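Long-range contact in light Chain (Clostridium botulinum, PDB 6BVD), which is the zinc metalloprotease light chain of a mosaic botulinum neurotoxin and, as in related toxins, probably cleaves a neuronal SNARE protein: residues L120-T125 against A182-D187. Sequence-based numbering, arbitrary orientation.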
ATOM      1  N   LEU A 120     -14.809  31.181  10.854  1.00 17.35           N
ATOM      2  CA  LEU A 120     -16.134  31.115  11.524  1.00 21.85           C
ATOM      3  C   LEU A 120     -16.888  32.448  11.346  1.00 25.75           C
ATOM      4  O   LEU A 120     -17.065  33.249  12.280  1.00 21.40           O
ATOM      5  CB  LEU A 120     -15.977  30.734  13.018  1.00 17.00           C
ATOM      6  CG  LEU A 120     -15.360  29.342  13.273  1.00 23.97           C
ATOM      7  CD1 LEU A 120     -15.200  29.024  14.806  1.00 20.72           C
ATOM      8  CD2 LEU A 120     -16.091  28.189  12.568  1.00 21.27           C
ATOM      9  N   GLY A 121     -17.283  32.732  10.107  1.00 20.99           N
ATOM     10  CA  GLY A 121     -18.026  33.949   9.850  1.00 13.95           C
ATOM     11  C   GLY A 121     -17.961  34.250   8.373  1.00 20.19           C
ATOM     12  O   GLY A 121     -17.165  33.618   7.651  1.00 17.60           O
ATOM     13  N   ASN A 122     -18.803  35.173   7.928  1.00 20.12           N
ATOM     14  CA  ASN A 122     -18.786  35.573   6.525  1.00 21.52           C
ATOM     15  C   ASN A 122     -19.323  36.995   6.361  1.00 29.10           C
ATOM     16  O   ASN A 122     -19.516  37.712   7.356  1.00 26.35           O
ATOM     17  CB  ASN A 122     -19.569  34.569   5.680  1.00 22.87           C
ATOM     18  CG  ASN A 122     -21.034  34.422   6.128  1.00 25.83           C
ATOM     19  OD1 ASN A 122     -21.822  35.338   5.993  1.00 27.42           O
ATOM     20  ND2 ASN A 122     -21.398  33.238   6.608  1.00 23.59           N
ATOM     21  N   SER A 123     -19.568  37.431   5.115  1.00 24.69           N
ATOM     22  CA  SER A 123     -19.966  38.813   4.914  1.00 26.49           C
ATOM     23  C   SER A 123     -21.215  39.224   5.684  1.00 24.99           C
ATOM     24  O   SER A 123     -21.305  40.359   6.112  1.00 28.87           O
ATOM     25  CB  SER A 123     -20.178  39.098   3.422  1.00 27.18           C
ATOM     26  OG  SER A 123     -18.910  39.049   2.799  1.00 41.66           O
ATOM     27  N   TYR A 124     -22.127  38.285   5.894  1.00 23.58           N
ATOM     28  CA  TYR A 124     -23.421  38.558   6.518  1.00 26.85           C
ATOM     29  C   TYR A 124     -23.555  38.010   7.939  1.00 32.00           C
ATOM     30  O   TYR A 124     -24.677  37.709   8.365  1.00 30.02           O
ATOM     31  CB  TYR A 124     -24.518  37.965   5.655  1.00 23.55           C
ATOM     32  CG  TYR A 124     -24.589  38.639   4.304  1.00 31.19           C
ATOM     33  CD1 TYR A 124     -24.366  40.008   4.173  1.00 31.90           C
ATOM     34  CD2 TYR A 124     -24.822  37.909   3.162  1.00 38.84           C
ATOM     35  CE1 TYR A 124     -24.424  40.645   2.899  1.00 31.29           C
ATOM     36  CE2 TYR A 124     -24.868  38.536   1.895  1.00 37.27           C
ATOM     37  CZ  TYR A 124     -24.666  39.890   1.784  1.00 34.03           C
ATOM     38  OH  TYR A 124     -24.711  40.489   0.519  1.00 34.87           O
ATOM     39  N   THR A 125     -22.436  37.895   8.664  1.00 28.28           N
ATOM     40  CA  THR A 125     -22.485  37.557  10.103  1.00 26.74           C
ATOM     41  C   THR A 125     -21.778  38.670  10.884  1.00 28.35           C
ATOM     42  O   THR A 125     -21.039  39.467  10.296  1.00 30.35           O
ATOM     43  CB  THR A 125     -21.853  36.164  10.423  1.00 27.06           C
ATOM     44  OG1 THR A 125     -20.460  36.148  10.084  1.00 27.50           O
ATOM     45  CG2 THR A 125     -22.559  35.036   9.683  1.00 26.15           C
ATOM     46  N   ALA A 182     -24.728  34.513   0.522  1.00 34.14           N
ATOM     47  CA  ALA A 182     -23.317  34.709   0.776  1.00 31.89           C
ATOM     48  C   ALA A 182     -22.556  33.505   0.240  1.00 31.72           C
ATOM     49  O   ALA A 182     -23.000  32.347   0.387  1.00 30.99           O
ATOM     50  CB  ALA A 182     -23.055  34.894   2.256  1.00 36.10           C
ATOM     51  N   THR A 183     -21.407  33.769  -0.376  1.00 27.79           N
ATOM     52  CA  THR A 183     -20.535  32.691  -0.848  1.00 28.30           C
ATOM     53  C   THR A 183     -19.148  32.836  -0.227  1.00 27.76           C
ATOM     54  O   THR A 183     -18.212  33.292  -0.875  1.00 26.24           O
ATOM     55  CB  THR A 183     -20.422  32.706  -2.399  1.00 29.93           C
ATOM     56  OG1 THR A 183     -19.965  33.991  -2.810  1.00 21.96           O
ATOM     57  CG2 THR A 183     -21.771  32.464  -3.009  1.00 30.03           C
ATOM     58  N   PRO A 184     -19.014  32.460   1.060  1.00 21.62           N
ATOM     59  CA  PRO A 184     -17.761  32.751   1.750  1.00 16.10           C
ATOM     60  C   PRO A 184     -16.538  32.068   1.140  1.00 20.17           C
ATOM     61  O   PRO A 184     -15.461  32.582   1.367  1.00 22.02           O
ATOM     62  CB  PRO A 184     -17.995  32.237   3.195  1.00 18.51           C
ATOM     63  CG  PRO A 184     -19.328  31.462   3.126  1.00 28.93           C
ATOM     64  CD  PRO A 184     -20.086  32.015   1.968  1.00 20.30           C
ATOM     65  N   TYR A 185     -16.711  30.968   0.406  1.00 16.17           N
ATOM     66  CA  TYR A 185     -15.604  30.307  -0.246  1.00 22.59           C
ATOM     67  C   TYR A 185     -14.986  31.109  -1.423  1.00 22.89           C
ATOM     68  O   TYR A 185     -13.943  30.664  -1.983  1.00 23.88           O
ATOM     69  CB  TYR A 185     -16.045  28.919  -0.735  1.00 18.46           C
ATOM     70  CG  TYR A 185     -17.199  28.980  -1.697  1.00 22.46           C
ATOM     71  CD1 TYR A 185     -16.973  28.986  -3.079  1.00 18.61           C
ATOM     72  CD2 TYR A 185     -18.522  29.061  -1.242  1.00 18.04           C
ATOM     73  CE1 TYR A 185     -18.001  29.028  -3.968  1.00 21.67           C
ATOM     74  CE2 TYR A 185     -19.543  29.097  -2.129  1.00 16.43           C
ATOM     75  CZ  TYR A 185     -19.296  29.087  -3.488  1.00 23.87           C
ATOM     76  OH  TYR A 185     -20.337  29.158  -4.379  1.00 23.77           O
ATOM     77  N   LYS A 186     -15.623  32.223  -1.798  1.00 19.34           N
ATOM     78  CA  LYS A 186     -15.127  33.157  -2.849  1.00 22.40           C
ATOM     79  C   LYS A 186     -14.634  34.466  -2.248  1.00 29.05           C
ATOM     80  O   LYS A 186     -14.031  35.302  -2.941  1.00 26.43           O
ATOM     81  CB  LYS A 186     -16.217  33.469  -3.874  1.00 22.84           C
ATOM     82  CG  LYS A 186     -16.780  32.243  -4.571  1.00 23.05           C
ATOM     83  CD  LYS A 186     -17.951  32.567  -5.526  1.00 35.26           C
ATOM     84  CE  LYS A 186     -17.484  33.062  -6.883  1.00 34.34           C
ATOM     85  NZ  LYS A 186     -18.648  33.220  -7.809  1.00 35.68           N
ATOM     86  N   ASP A 187     -14.830  34.628  -0.939  1.00 24.42           N
ATOM     87  CA  ASP A 187     -14.560  35.908  -0.301  1.00 30.80           C
ATOM     88  C   ASP A 187     -13.466  35.873   0.791  1.00 27.64           C
ATOM     89  O   ASP A 187     -13.497  36.716   1.675  1.00 22.25           O
ATOM     90  CB  ASP A 187     -15.854  36.454   0.349  1.00 36.56           C
ATOM     91  CG  ASP A 187     -16.948  36.755  -0.658  1.00 56.78           C
ATOM     92  OD1 ASP A 187     -16.657  37.055  -1.844  1.00 52.75           O
ATOM     93  OD2 ASP A 187     -18.127  36.688  -0.245  1.00 66.56           O
TER
HETATM   94  O   HOH W   1     -19.205  35.986   2.343  1.00 15.43           O
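N122 and Y124, both in a type I beta turn spanning N122 to T125, meet A182 and P184, so that two irregular loops of the zinc protease fold pack together: one between helix 104-115 and strand 129-130, the other between strands 168-171 and 193-196. The close side, made by the buried N122, A182 and P184 with the Y124 ring at its exposed margin, is largely carbon against carbon. N122 lays its CB against the P184 ring, 3.8 Å from P184 CB, while the methyl of A182 approaches the Y124 ring obliquely, with A182 CB 3.6 Å from Y124 CD2. The exception is polar: A182 CB also lies 4.0 Å from N122 OD1, on the oxygen side of the amide. That amide is held from within its own turn, since N122 OD1 accepts from Y124 N at 3.0 Å, an Asx turn. Y124 N lies tilted 17° from the plane of the N122 side-chain carbonyl. N122 CG sits between the backbone N and the carbonyl carbon (chi1 58°), a torsion that folds the amide back over the turn. A further bond, from N122 N to T125 OG1, is nearly straight at 166° and ties the start of the turn to its end. N122 also packs on Y174, and Y124 on M180, just ahead of A182.

At S123 and D187 the contact is looser. S123 OG and D187 OD2 stay 3.9 Å apart, and a water joins the loops in place of a direct bond. It accepts from S123 N at 3.1 Å and donates to D187 OD2 at 2.9 Å.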